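Local structure of bifunctional cytochrome P450/NADPH--P450 reductase (7F3H) at residues T80-L85 against F264-H269; A305-D310 against L419-Q424; R327-I332 against Y434-K439; A369-P374 against I379-S384. The protein is a self-sufficient cytochrome P450 monooxygenase whose heme domain hydroxylates organic substrates, probably with electrons passed from NADPH through its fused reductase domain. All coordinates share one frame; numbering follows the deposited sequence.

Contact 1: residues T80-L85 against F264-H269. With HEM (protoporphyrin IX containing Fe), chain E; SO4 (sulfate ion), chain G.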
# COMPACT_ATOMS: atom_id res chain seq x y z
N THR A 80 11.02 -12.82 -4.21
CA THR A 80 11.26 -13.68 -5.37
C THR A 80 9.95 -14.16 -6.01
O THR A 80 9.81 -14.13 -7.24
CB THR A 80 12.12 -14.87 -4.99
OG1 THR A 80 13.38 -14.38 -4.47
CG2 THR A 80 12.35 -15.73 -6.22
N ASN A 81 8.99 -14.62 -5.21
CA ASN A 81 7.74 -15.08 -5.80
C ASN A 81 6.94 -13.92 -6.41
O ASN A 81 6.40 -14.06 -7.52
CB ASN A 81 6.93 -15.85 -4.77
CG ASN A 81 7.64 -17.10 -4.29
OD1 ASN A 81 8.49 -17.66 -5.00
ND2 ASN A 81 7.29 -17.56 -3.10
N ILE A 82 6.86 -12.77 -5.73
CA ILE A 82 6.11 -11.63 -6.30
C ILE A 82 6.77 -11.18 -7.59
O ILE A 82 6.10 -10.62 -8.49
CB ILE A 82 5.95 -10.46 -5.28
CG1 ILE A 82 5.05 -9.37 -5.84
CG2 ILE A 82 7.27 -9.79 -4.93
CD1 ILE A 82 3.61 -9.83 -6.09
N ARG A 83 8.07 -11.42 -7.73
CA ARG A 83 8.75 -11.11 -8.99
C ARG A 83 8.20 -11.91 -10.16
O ARG A 83 8.32 -11.46 -11.31
CB ARG A 83 10.26 -11.33 -8.87
CG ARG A 83 11.03 -10.81 -10.11
CD ARG A 83 12.52 -10.71 -9.88
NE ARG A 83 13.23 -10.40 -11.12
CZ ARG A 83 14.23 -9.53 -11.21
NH1 ARG A 83 14.65 -8.86 -10.14
NH2 ARG A 83 14.82 -9.33 -12.38
N ASN A 84 7.59 -13.09 -9.92
CA ASN A 84 7.00 -13.88 -11.00
C ASN A 84 6.10 -13.04 -11.87
O ASN A 84 6.00 -13.27 -13.08
CB ASN A 84 6.15 -15.04 -10.47
CG ASN A 84 6.95 -16.12 -9.83
OD1 ASN A 84 8.13 -16.30 -10.14
ND2 ASN A 84 6.32 -16.87 -8.94
N LEU A 85 5.48 -12.03 -11.30
CA LEU A 85 4.67 -11.12 -12.07
C LEU A 85 5.16 -9.68 -12.05
O LEU A 85 4.78 -8.91 -12.95
CB LEU A 85 3.19 -11.31 -11.67
CG LEU A 85 2.48 -11.13 -10.33
CD1 LEU A 85 0.95 -10.98 -10.40
CD2 LEU A 85 2.73 -12.49 -9.63
N PHE A 264 2.64 -1.20 -11.19
CA PHE A 264 1.61 -0.25 -10.77
C PHE A 264 0.40 -0.97 -10.18
O PHE A 264 -0.12 -0.57 -9.13
CB PHE A 264 1.16 0.66 -11.92
CG PHE A 264 2.26 1.42 -12.56
CD1 PHE A 264 3.47 1.62 -11.91
CD2 PHE A 264 2.11 1.90 -13.85
CE1 PHE A 264 4.51 2.30 -12.53
CE2 PHE A 264 3.14 2.57 -14.48
CZ PHE A 264 4.35 2.78 -13.81
N LEU A 265 -0.04 -2.06 -10.84
CA LEU A 265 -1.20 -2.79 -10.33
C LEU A 265 -0.87 -3.59 -9.06
O LEU A 265 -1.71 -3.69 -8.15
CB LEU A 265 -1.71 -3.75 -11.39
CG LEU A 265 -2.34 -3.04 -12.58
CD1 LEU A 265 -2.18 -3.94 -13.86
CD2 LEU A 265 -3.78 -2.70 -12.23
N ILE A 266 0.31 -4.21 -9.02
CA ILE A 266 0.71 -5.02 -7.88
C ILE A 266 0.76 -4.15 -6.63
O ILE A 266 0.09 -4.42 -5.63
CB ILE A 266 2.08 -5.68 -8.13
CG1 ILE A 266 2.05 -6.63 -9.32
CG2 ILE A 266 2.62 -6.31 -6.84
CD1 ILE A 266 0.80 -7.43 -9.39
N ALA A 267 1.49 -3.04 -6.73
CA ALA A 267 1.89 -2.18 -5.63
C ALA A 267 0.88 -1.08 -5.37
O ALA A 267 0.97 -0.40 -4.34
CB ALA A 267 3.27 -1.56 -5.92
N GLY A 268 -0.08 -0.87 -6.27
CA GLY A 268 -0.95 0.26 -6.07
C GLY A 268 -2.35 -0.07 -5.60
O GLY A 268 -2.97 0.80 -5.00
N HIS A 269 -2.86 -1.28 -5.83
CA HIS A 269 -4.30 -1.30 -5.56
C HIS A 269 -4.62 -1.69 -4.12
O HIS A 269 -5.47 -1.05 -3.50
CB HIS A 269 -5.07 -2.17 -6.57
CG HIS A 269 -5.11 -3.63 -6.25
ND1 HIS A 269 -4.07 -4.49 -6.52
CD2 HIS A 269 -6.11 -4.38 -5.72
CE1 HIS A 269 -4.42 -5.72 -6.16
NE2 HIS A 269 -5.65 -5.67 -5.68
CHA HEM E . 7.08 0.91 -2.94
CHB HEM E . 3.95 2.07 -6.47
CHC HEM E . 0.57 3.09 -3.11
CHD HEM E . 3.60 1.64 0.39
C1A HEM E . 6.53 1.14 -4.17
C2A HEM E . 7.19 0.90 -5.44
C3A HEM E . 6.35 1.25 -6.43
C4A HEM E . 5.10 1.65 -5.81
CMA HEM E . 6.64 1.17 -7.95
CAA HEM E . 8.64 0.43 -5.57
CBA HEM E . 9.51 1.69 -5.70
CGA HEM E . 10.99 1.35 -5.92
O1A HEM E . 11.58 2.00 -6.84
O2A HEM E . 11.58 0.41 -5.32
C1B HEM E . 2.78 2.49 -5.88
C2B HEM E . 1.60 3.00 -6.57
C3B HEM E . 0.69 3.33 -5.63
C4B HEM E . 1.24 2.96 -4.34
CMB HEM E . 1.50 3.20 -8.10
CAB HEM E . -0.76 3.84 -5.76
CBB HEM E . -1.43 3.96 -6.90
C1C HEM E . 1.08 2.78 -1.86
C2C HEM E . 0.43 2.97 -0.56
C3C HEM E . 1.30 2.54 0.36
C4C HEM E . 2.51 2.12 -0.29
CMC HEM E . -1.01 3.52 -0.34
CAC HEM E . 1.23 2.48 1.88
CBC HEM E . 0.18 2.92 2.56
C1D HEM E . 4.80 1.31 -0.20
C2D HEM E . 5.98 0.78 0.49
C3D HEM E . 6.92 0.60 -0.44
C4D HEM E . 6.39 0.97 -1.74
CMD HEM E . 6.14 0.50 2.00
CAD HEM E . 8.30 0.05 -0.16
CBD HEM E . 8.12 -1.44 -0.25
CGD HEM E . 9.36 -2.17 0.15
O1D HEM E . 9.43 -3.36 -0.25
O2D HEM E . 10.26 -1.57 0.83
NA HEM E . 5.25 1.57 -4.45
NB HEM E . 2.53 2.50 -4.53
NC HEM E . 2.34 2.24 -1.64
ND HEM E . 5.10 1.41 -1.55
FE HEM E . 3.88 2.03 -2.99
S SO4 G . 13.32 -11.39 -15.24
O1 SO4 G . 12.83 -12.09 -16.44
O2 SO4 G . 12.37 -11.56 -14.09
O3 SO4 G . 14.63 -11.95 -14.86
O4 SO4 G . 13.52 -9.96 -15.57
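Ile-82 and Leu-85, one helical turn apart, close on Ile-266 from helix 80-86, each meeting a different branch of it. The CD1 methyl of Ile-82 lies 3.7 Å from Ile-266 CG2, the two side chains running antiparallel to one another. Leu-85 comes in at a slant to the other branch, its CD1 3.7 Å from Ile-266 CD1. Ile-266 can offer both because CG2 stands anti to its backbone N while CG1 lies beside that N (chi1 -62°), which spreads the two methyls. All three residues are buried, and Leu-180 of helix 175-190 also touches Ile-266. The far side of helix 80-86 is looser and polar. There Arg-83 extends into a partly exposed region, where NE makes a weak hydrogen bond to O2 of a sulfate, probably from the crystallisation liquor, at 3.3 Å; NH1 forms a salt bridge with Glu-97. With a leucine in place of Arg-83, Glu-97 would probably be left without its positive mate. On helix 254-285 the next two residues after Ile-266 lie against the heme: Ala-267 CB is 3.7 Å from HEM C4A, and Gly-268 CA 3.5 Å from HEM C3B. With no hydrogen bond between the segments, the contact rests on apolar contacts between three buried side chains, joining what by family resemblance is the B' helix to the long central helix beside the heme.

Contact 2: residues A305-D310 against L419-Q424; sequences AVPTYD and LLLILQ
A loop-to-helix contact on the side of the fold away from the heme, it sets the turn leading into helix 309-313 against the C-terminal half of helix 408-425, which corresponds to the L helix of P450s. Pro-307 supplies the apolar part. Its ring atom CD is 3.6 Å from Leu-421 CD2, while CB lies 3.9 Å from Leu-420 CD2, so the ring spans two successive leucines. Leu-420 runs past the ring in the opposite direction, its CG anti to the backbone N (chi1 178°); Leu-421, whose CB does not aim at the loop, still brings its CD2 methyl to the ring. The polar part is a single bond across the contact. Gln-424, extended beyond CG, gives NE2 to Ala-305 O at 3.2 Å, with an N-H...O angle of 141° and the donor tilted 16° from the carbonyl plane. The same NE2 also binds Gly-303 O, its stronger partner. A leucine here would probably leave both carbonyls without this donor and the loop freer to move. Thr-308, at the N-cap of helix 309-313, caps a backbone N in its first turn, and Thr-311 OG1 meets Thr-308 N in return, consistent with a capping box. The contact thus joins apolar packing of Pro-307 on two leucines with a buried amide nitrogen that is matched by two loop carbonyls.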
# COMPACT_ATOMS: atom_id res chain seq x y z
N ALA A 305 -21.27 20.75 -6.10
CA ALA A 305 -20.06 21.23 -6.74
C ALA A 305 -19.07 20.10 -6.98
O ALA A 305 -18.86 19.24 -6.13
CB ALA A 305 -19.41 22.31 -5.87
N VAL A 306 -18.46 20.14 -8.15
CA VAL A 306 -17.49 19.13 -8.58
C VAL A 306 -16.10 19.69 -8.28
O VAL A 306 -15.80 20.81 -8.71
CB VAL A 306 -17.66 18.83 -10.09
CG1 VAL A 306 -16.62 17.87 -10.58
CG2 VAL A 306 -19.05 18.29 -10.39
N PRO A 307 -15.25 18.96 -7.58
CA PRO A 307 -13.94 19.50 -7.22
C PRO A 307 -13.01 19.54 -8.43
O PRO A 307 -13.25 18.90 -9.46
CB PRO A 307 -13.42 18.53 -6.15
CG PRO A 307 -14.15 17.22 -6.41
CD PRO A 307 -15.49 17.62 -7.00
N THR A 308 -11.99 20.40 -8.31
CA THR A 308 -10.79 20.40 -9.14
C THR A 308 -9.63 19.85 -8.31
O THR A 308 -9.77 19.53 -7.12
CB THR A 308 -10.40 21.79 -9.62
OG1 THR A 308 -9.99 22.56 -8.48
CG2 THR A 308 -11.53 22.49 -10.38
N TYR A 309 -8.48 19.69 -8.98
CA TYR A 309 -7.25 19.36 -8.25
C TYR A 309 -6.93 20.43 -7.21
O TYR A 309 -6.39 20.11 -6.13
CB TYR A 309 -6.09 19.18 -9.24
CG TYR A 309 -4.74 19.04 -8.60
CD1 TYR A 309 -4.34 17.85 -8.00
CD2 TYR A 309 -3.83 20.10 -8.61
CE1 TYR A 309 -3.07 17.71 -7.42
CE2 TYR A 309 -2.57 19.97 -8.03
CZ TYR A 309 -2.20 18.78 -7.44
OH TYR A 309 -0.97 18.67 -6.87
N ASP A 310 -7.25 21.69 -7.51
CA ASP A 310 -7.06 22.75 -6.53
C ASP A 310 -7.88 22.48 -5.28
O ASP A 310 -7.41 22.70 -4.15
CB ASP A 310 -7.44 24.11 -7.13
CG ASP A 310 -6.78 25.27 -6.41
OD1 ASP A 310 -5.52 25.25 -6.37
OD2 ASP A 310 -7.49 26.16 -5.86
N LEU A 419 -12.39 10.37 -0.61
CA LEU A 419 -13.00 10.71 0.67
C LEU A 419 -13.82 11.99 0.55
O LEU A 419 -14.95 12.07 1.05
CB LEU A 419 -11.91 10.86 1.73
CG LEU A 419 -11.46 9.54 2.39
CD1 LEU A 419 -10.13 9.60 3.19
CD2 LEU A 419 -12.59 9.02 3.27
N LEU A 420 -13.26 13.00 -0.13
CA LEU A 420 -13.96 14.25 -0.38
C LEU A 420 -15.31 14.01 -1.03
O LEU A 420 -16.34 14.49 -0.56
CB LEU A 420 -13.07 15.13 -1.27
CG LEU A 420 -13.61 16.49 -1.71
CD1 LEU A 420 -13.93 17.34 -0.49
CD2 LEU A 420 -12.61 17.16 -2.61
N LEU A 421 -15.33 13.22 -2.11
CA LEU A 421 -16.59 13.02 -2.81
C LEU A 421 -17.57 12.18 -1.98
O LEU A 421 -18.76 12.51 -1.88
CB LEU A 421 -16.32 12.37 -4.16
CG LEU A 421 -15.75 13.22 -5.30
CD1 LEU A 421 -15.58 12.37 -6.57
CD2 LEU A 421 -16.60 14.47 -5.58
N ILE A 422 -17.06 11.13 -1.32
CA ILE A 422 -17.91 10.26 -0.51
C ILE A 422 -18.59 11.06 0.59
O ILE A 422 -19.81 10.96 0.80
CB ILE A 422 -17.07 9.10 0.07
CG1 ILE A 422 -16.80 8.08 -1.04
CG2 ILE A 422 -17.76 8.43 1.30
CD1 ILE A 422 -15.77 7.07 -0.65
N LEU A 423 -17.81 11.87 1.31
CA LEU A 423 -18.38 12.61 2.43
C LEU A 423 -19.24 13.76 1.93
O LEU A 423 -20.18 14.16 2.62
CB LEU A 423 -17.27 13.09 3.36
CG LEU A 423 -16.45 12.03 4.13
CD1 LEU A 423 -15.48 12.72 5.06
CD2 LEU A 423 -17.29 11.03 4.92
N GLN A 424 -18.97 14.25 0.71
CA GLN A 424 -19.90 15.20 0.12
C GLN A 424 -21.29 14.60 -0.03
O GLN A 424 -22.29 15.22 0.36
CB GLN A 424 -19.37 15.70 -1.22
CG GLN A 424 -20.25 16.84 -1.78
CD GLN A 424 -20.05 17.13 -3.25
OE1 GLN A 424 -19.42 16.37 -4.00
NE2 GLN A 424 -20.58 18.26 -3.67

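Contact 3: residues R327-I332 against Y434-K439. With HEM (protoporphyrin IX containing Fe), chain E.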
# COMPACT_ATOMS: atom_id res chain seq x y z
N ARG A 327 -0.61 5.97 10.21
CA ARG A 327 0.13 5.63 11.43
C ARG A 327 -0.51 4.44 12.17
O ARG A 327 0.20 3.55 12.62
CB ARG A 327 0.26 6.84 12.36
CG ARG A 327 1.27 6.61 13.50
CD ARG A 327 1.39 7.82 14.39
NE ARG A 327 0.20 8.00 15.21
CZ ARG A 327 -0.03 7.34 16.34
NH1 ARG A 327 0.86 6.47 16.79
NH2 ARG A 327 -1.17 7.55 17.00
N PHE A 328 -1.85 4.42 12.31
CA PHE A 328 -2.50 3.25 12.93
C PHE A 328 -2.40 1.99 12.08
O PHE A 328 -2.24 0.90 12.63
CB PHE A 328 -4.00 3.44 13.21
CG PHE A 328 -4.33 4.11 14.50
CD1 PHE A 328 -3.34 4.57 15.34
CD2 PHE A 328 -5.63 4.03 14.99
CE1 PHE A 328 -3.66 5.14 16.57
CE2 PHE A 328 -5.97 4.57 16.23
CZ PHE A 328 -4.97 5.13 17.02
N TRP A 329 -2.59 2.08 10.76
CA TRP A 329 -2.86 0.89 9.92
C TRP A 329 -2.17 1.00 8.56
O TRP A 329 -2.78 0.91 7.50
CB TRP A 329 -4.38 0.68 9.77
CG TRP A 329 -5.04 0.22 11.04
CD1 TRP A 329 -5.92 0.92 11.83
CD2 TRP A 329 -4.86 -1.06 11.68
NE1 TRP A 329 -6.29 0.15 12.93
CE2 TRP A 329 -5.64 -1.06 12.86
CE3 TRP A 329 -4.12 -2.20 11.35
CZ2 TRP A 329 -5.70 -2.16 13.70
CZ3 TRP A 329 -4.18 -3.29 12.20
CH2 TRP A 329 -4.97 -3.26 13.36
N SER A 330 -0.86 1.23 8.59
CA SER A 330 -0.02 1.20 7.39
C SER A 330 -0.13 -0.16 6.69
O SER A 330 0.12 -1.22 7.29
CB SER A 330 1.42 1.51 7.81
OG SER A 330 2.27 1.79 6.73
N THR A 331 -0.46 -0.13 5.39
CA THR A 331 -0.94 -1.34 4.75
C THR A 331 0.17 -2.25 4.23
O THR A 331 -0.09 -3.43 3.95
CB THR A 331 -1.92 -1.00 3.61
OG1 THR A 331 -1.31 -0.11 2.66
CG2 THR A 331 -3.18 -0.31 4.18
N ILE A 332 1.41 -1.77 4.09
CA ILE A 332 2.52 -2.72 3.99
C ILE A 332 3.27 -2.66 5.30
O ILE A 332 4.13 -1.78 5.49
CB ILE A 332 3.47 -2.48 2.81
CG1 ILE A 332 2.74 -2.49 1.45
CG2 ILE A 332 4.51 -3.59 2.82
CD1 ILE A 332 3.67 -2.15 0.23
N TYR A 434 -19.42 -3.31 13.26
CA TYR A 434 -18.29 -3.99 12.62
C TYR A 434 -17.18 -4.25 13.63
O TYR A 434 -16.76 -3.34 14.36
CB TYR A 434 -17.75 -3.16 11.43
CG TYR A 434 -16.50 -3.77 10.86
CD1 TYR A 434 -16.51 -5.06 10.32
CD2 TYR A 434 -15.29 -3.09 10.90
CE1 TYR A 434 -15.36 -5.62 9.83
CE2 TYR A 434 -14.14 -3.65 10.41
CZ TYR A 434 -14.16 -4.91 9.88
OH TYR A 434 -12.98 -5.44 9.39
N HIS A 435 -16.81 -5.52 13.79
CA HIS A 435 -15.63 -5.90 14.57
C HIS A 435 -14.44 -6.01 13.63
O HIS A 435 -14.46 -6.82 12.69
CB HIS A 435 -15.85 -7.20 15.34
CG HIS A 435 -14.77 -7.47 16.35
ND1 HIS A 435 -13.74 -8.35 16.13
CD2 HIS A 435 -14.55 -6.94 17.58
CE1 HIS A 435 -12.93 -8.37 17.18
NE2 HIS A 435 -13.40 -7.51 18.07
N LEU A 436 -13.41 -5.19 13.86
CA LEU A 436 -12.27 -5.15 12.95
C LEU A 436 -11.62 -6.52 12.87
O LEU A 436 -11.27 -7.11 13.89
CB LEU A 436 -11.26 -4.09 13.41
CG LEU A 436 -9.97 -4.05 12.58
CD1 LEU A 436 -10.23 -3.72 11.13
CD2 LEU A 436 -8.99 -3.07 13.16
N LYS A 437 -11.54 -7.05 11.64
CA LYS A 437 -10.87 -8.30 11.29
C LYS A 437 -9.88 -7.97 10.18
O LYS A 437 -10.27 -7.52 9.10
CB LYS A 437 -11.87 -9.39 10.84
CG LYS A 437 -11.42 -10.84 11.16
CD LYS A 437 -12.29 -11.93 10.49
CE LYS A 437 -13.33 -12.50 11.49
NZ LYS A 437 -13.83 -13.87 11.14
N VAL A 438 -8.59 -8.10 10.49
CA VAL A 438 -7.50 -7.73 9.59
C VAL A 438 -6.96 -8.98 8.89
O VAL A 438 -6.73 -10.01 9.53
CB VAL A 438 -6.39 -7.00 10.35
CG1 VAL A 438 -5.27 -6.62 9.41
CG2 VAL A 438 -6.97 -5.79 11.04
N LYS A 439 -6.83 -8.92 7.57
CA LYS A 439 -6.21 -10.01 6.82
C LYS A 439 -4.90 -9.51 6.21
O LYS A 439 -4.83 -8.40 5.67
CB LYS A 439 -7.14 -10.56 5.73
CG LYS A 439 -6.58 -11.76 4.89
CD LYS A 439 -6.55 -13.15 5.55
CE LYS A 439 -7.98 -13.72 5.55
NZ LYS A 439 -8.46 -14.03 4.14
CHA HEM E . 7.08 0.91 -2.94
CHB HEM E . 3.95 2.07 -6.47
CHC HEM E . 0.57 3.09 -3.11
CHD HEM E . 3.60 1.64 0.39
C1A HEM E . 6.53 1.14 -4.17
C2A HEM E . 7.19 0.90 -5.44
C3A HEM E . 6.35 1.25 -6.43
C4A HEM E . 5.10 1.65 -5.81
CMA HEM E . 6.64 1.17 -7.95
CAA HEM E . 8.64 0.43 -5.57
CBA HEM E . 9.51 1.69 -5.70
CGA HEM E . 10.99 1.35 -5.92
O1A HEM E . 11.58 2.00 -6.84
O2A HEM E . 11.58 0.41 -5.32
C1B HEM E . 2.78 2.49 -5.88
C2B HEM E . 1.60 3.00 -6.57
C3B HEM E . 0.69 3.33 -5.63
C4B HEM E . 1.24 2.96 -4.34
CMB HEM E . 1.50 3.20 -8.10
CAB HEM E . -0.76 3.84 -5.76
CBB HEM E . -1.43 3.96 -6.90
C1C HEM E . 1.08 2.78 -1.86
C2C HEM E . 0.43 2.97 -0.56
C3C HEM E . 1.30 2.54 0.36
C4C HEM E . 2.51 2.12 -0.29
CMC HEM E . -1.01 3.52 -0.34
CAC HEM E . 1.23 2.48 1.88
CBC HEM E . 0.18 2.92 2.56
C1D HEM E . 4.80 1.31 -0.20
C2D HEM E . 5.98 0.78 0.49
C3D HEM E . 6.92 0.60 -0.44
C4D HEM E . 6.39 0.97 -1.74
CMD HEM E . 6.14 0.50 2.00
CAD HEM E . 8.30 0.05 -0.16
CBD HEM E . 8.12 -1.44 -0.25
CGD HEM E . 9.36 -2.17 0.15
O1D HEM E . 9.43 -3.36 -0.25
O2D HEM E . 10.26 -1.57 0.83
NA HEM E . 5.25 1.57 -4.45
NB HEM E . 2.53 2.50 -4.53
NC HEM E . 2.34 2.24 -1.64
ND HEM E . 5.10 1.41 -1.55
FE HEM E . 3.88 2.03 -2.99
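Trp-329 and Leu-436 meet from opposite directions: the CD2 methyl of Leu-436 comes to 3.5 Å from Trp-329 CZ2 on the benzene half of the indole, approaching obliquely. Val-438 crosses at a slant beside it, its CG2 3.9 Å from Trp-329 CZ3. The two residues stand on the same side of an extended chain, two positions apart, and so present neighbouring methyls to one six-membered ring. The indole is carried out to them with CG anti to the carbonyl carbon (chi1 -71°). Phe-278 of helix 254-285 stacks on Trp-329, and Leu-436 also packs on Phe-278. All three touching residues are partly exposed. Trp-329 lies in the last part of helix 317-329, which corresponds to the K helix of P450s; Glu-324 and Arg-327, joined by a salt bridge, are spaced as in the family's ExxR motif. On the other side, 434-439 leads into strand 438-440, one arm of a two-stranded antiparallel hairpin with 444-446; Ile-444 touches both Trp-329 and Val-438. Within this segment Lys-437 N bonds Tyr-434 OH at 3.1 Å and 176°, and Tyr-434 OH also reaches Glu-447 O. Leu-436 N lies 3.8 Å above one face of the Tyr-434 ring, offset toward its rim. After Trp-329 the chain turns to the heme: Thr-331 OG1 is 3.4 Å from the vinyl carbon HEM CBC, and Ile-332 CD1 packs 3.7 Å from HEM C1D.

Contact 4: residues A369-P374 against I379-S384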
# COMPACT_ATOMS: atom_id res chain seq x y z
N ALA A 369 8.37 6.07 22.97
CA ALA A 369 9.47 7.03 22.95
C ALA A 369 9.34 8.07 21.83
O ALA A 369 10.03 9.09 21.85
CB ALA A 369 10.81 6.30 22.85
N ALA A 370 8.54 7.78 20.80
CA ALA A 370 8.44 8.66 19.66
C ALA A 370 7.05 9.28 19.51
O ALA A 370 6.90 10.23 18.74
CB ALA A 370 8.82 7.92 18.37
N TRP A 371 6.03 8.72 20.15
CA TRP A 371 4.65 9.16 19.99
C TRP A 371 4.04 9.31 21.37
O TRP A 371 3.93 8.32 22.10
CB TRP A 371 3.85 8.15 19.15
CG TRP A 371 4.49 7.85 17.82
CD1 TRP A 371 5.25 6.76 17.51
CD2 TRP A 371 4.45 8.66 16.62
NE1 TRP A 371 5.67 6.83 16.19
CE2 TRP A 371 5.19 7.99 15.63
CE3 TRP A 371 3.84 9.89 16.30
CZ2 TRP A 371 5.35 8.49 14.34
CZ3 TRP A 371 4.00 10.38 15.02
CH2 TRP A 371 4.74 9.69 14.06
N THR A 372 3.65 10.53 21.72
CA THR A 372 2.87 10.75 22.93
C THR A 372 1.49 10.11 22.78
O THR A 372 0.85 10.28 21.75
CB THR A 372 2.72 12.23 23.22
OG1 THR A 372 4.01 12.86 23.30
CG2 THR A 372 1.94 12.43 24.52
N ASN A 373 1.03 9.39 23.80
CA ASN A 373 -0.23 8.65 23.76
C ASN A 373 -0.34 7.87 22.46
O ASN A 373 -1.24 8.16 21.62
CB ASN A 373 -1.42 9.58 23.95
CG ASN A 373 -1.38 10.27 25.27
OD1 ASN A 373 -1.10 9.65 26.29
ND2 ASN A 373 -1.67 11.57 25.27
N PRO A 374 0.52 6.89 22.22
CA PRO A 374 0.58 6.26 20.90
C PRO A 374 -0.69 5.57 20.48
O PRO A 374 -0.94 5.45 19.27
CB PRO A 374 1.72 5.26 21.05
CG PRO A 374 1.71 4.92 22.53
CD PRO A 374 1.39 6.22 23.21
N ILE A 379 -5.43 13.63 14.80
CA ILE A 379 -5.00 14.19 13.53
C ILE A 379 -4.18 15.46 13.71
O ILE A 379 -3.47 15.89 12.77
CB ILE A 379 -6.19 14.44 12.58
CG1 ILE A 379 -7.15 15.49 13.11
CG2 ILE A 379 -7.01 13.17 12.30
CD1 ILE A 379 -8.03 16.06 12.00
N ASP A 380 -4.20 16.06 14.91
CA ASP A 380 -3.38 17.26 15.11
C ASP A 380 -1.89 16.96 15.17
O ASP A 380 -1.08 17.89 15.07
CB ASP A 380 -3.80 17.99 16.41
CG ASP A 380 -5.03 18.89 16.21
OD1 ASP A 380 -5.58 18.92 15.09
OD2 ASP A 380 -5.46 19.56 17.19
N ARG A 381 -1.49 15.68 15.30
CA ARG A 381 -0.09 15.31 15.15
C ARG A 381 0.47 15.79 13.83
O ARG A 381 1.69 15.87 13.70
CB ARG A 381 0.11 13.79 15.23
CG ARG A 381 -0.39 13.15 16.50
CD ARG A 381 -0.36 11.62 16.47
NE ARG A 381 0.08 11.16 17.78
CZ ARG A 381 -0.67 10.53 18.67
NH1 ARG A 381 -1.93 10.24 18.41
NH2 ARG A 381 -0.16 10.19 19.82
N TRP A 382 -0.40 16.08 12.85
CA TRP A 382 0.03 16.21 11.46
C TRP A 382 -0.12 17.62 10.91
O TRP A 382 0.08 17.82 9.70
CB TRP A 382 -0.75 15.19 10.60
CG TRP A 382 -0.47 13.79 11.07
CD1 TRP A 382 -1.31 12.97 11.77
CD2 TRP A 382 0.77 13.08 10.93
NE1 TRP A 382 -0.67 11.79 12.06
CE2 TRP A 382 0.60 11.82 11.56
CE3 TRP A 382 2.01 13.38 10.31
CZ2 TRP A 382 1.62 10.87 11.61
CZ3 TRP A 382 3.02 12.42 10.35
CH2 TRP A 382 2.82 11.18 10.99
N THR A 383 -0.39 18.62 11.76
CA THR A 383 -0.26 20.02 11.34
C THR A 383 1.21 20.28 10.98
O THR A 383 2.10 19.58 11.47
CB THR A 383 -0.70 20.98 12.45
OG1 THR A 383 0.30 21.00 13.47
CG2 THR A 383 -2.03 20.54 13.08
N SER A 384 1.46 21.25 10.08
CA SER A 384 2.85 21.60 9.75
C SER A 384 3.72 21.74 10.98
O SER A 384 4.86 21.27 11.00
CB SER A 384 2.93 22.87 8.88
OG SER A 384 2.36 22.66 7.60
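The rings of Trp-371 and Trp-382 form an oblique pair, their six-membered rings 6.0 Å apart at the centroids with planes at 44°, and the side chains lie roughly perpendicular. The closest atoms are the two CH2 carbons, 3.9 Å apart. One face of Trp-382 carries Arg-381 CB, 3.8 Å above the plane and offset toward the rim. NE1 of Trp-382 donates a hydrogen bond to Glu-324 OE1. Trp-371 NE1 bonds Leu-364 O, and Arg-327 adds a cation-pi contact to this indole. Beside the Trp-371 ring, the guanidinium of Arg-381 reaches toward 369-374: its chain bends at chi3 (140°) and the edge faces the carbonyls of Thr-372 and Asn-373. NH2 is modelled 2.9 Å from Asn-373 O, at a hydrogen-bonding angle of 154°, but it also sits too close to Thr-372 O, so this bond is tentative. Arg-381 NH1 makes a salt bridge with Glu-324. Arg-327 also binds Glu-324, so two arginines share one carboxylate. The set Glu-324, Arg-327 and Arg-381 is consistent with the E-R-R triad of P450s, here joined to the meander region before the heme-binding loop.

Overall arrangement
Following the chain, contact 1 comes first, closing a mostly helical stretch by joining helix 80-86 to helix 254-285; it ends before contact 2 opens. Contact 2 closes the span from 305 to 424, tying the loop before helix 309-313 to helix 408-425. Contact 3 opens inside that span, at 327, and closes beyond it, at 439, so contacts 2 and 3 cross. Contact 4 is a short closure, 369-374 to 379-384, nested within both. Contacts 1 and 3 lie on opposite sides of the chain's centre and both touch the heme. Contacts 3 and 4 touch through Arg-327, which meets Pro-374 O and packs on Trp-371, tying helix 317-329 to the meander loop.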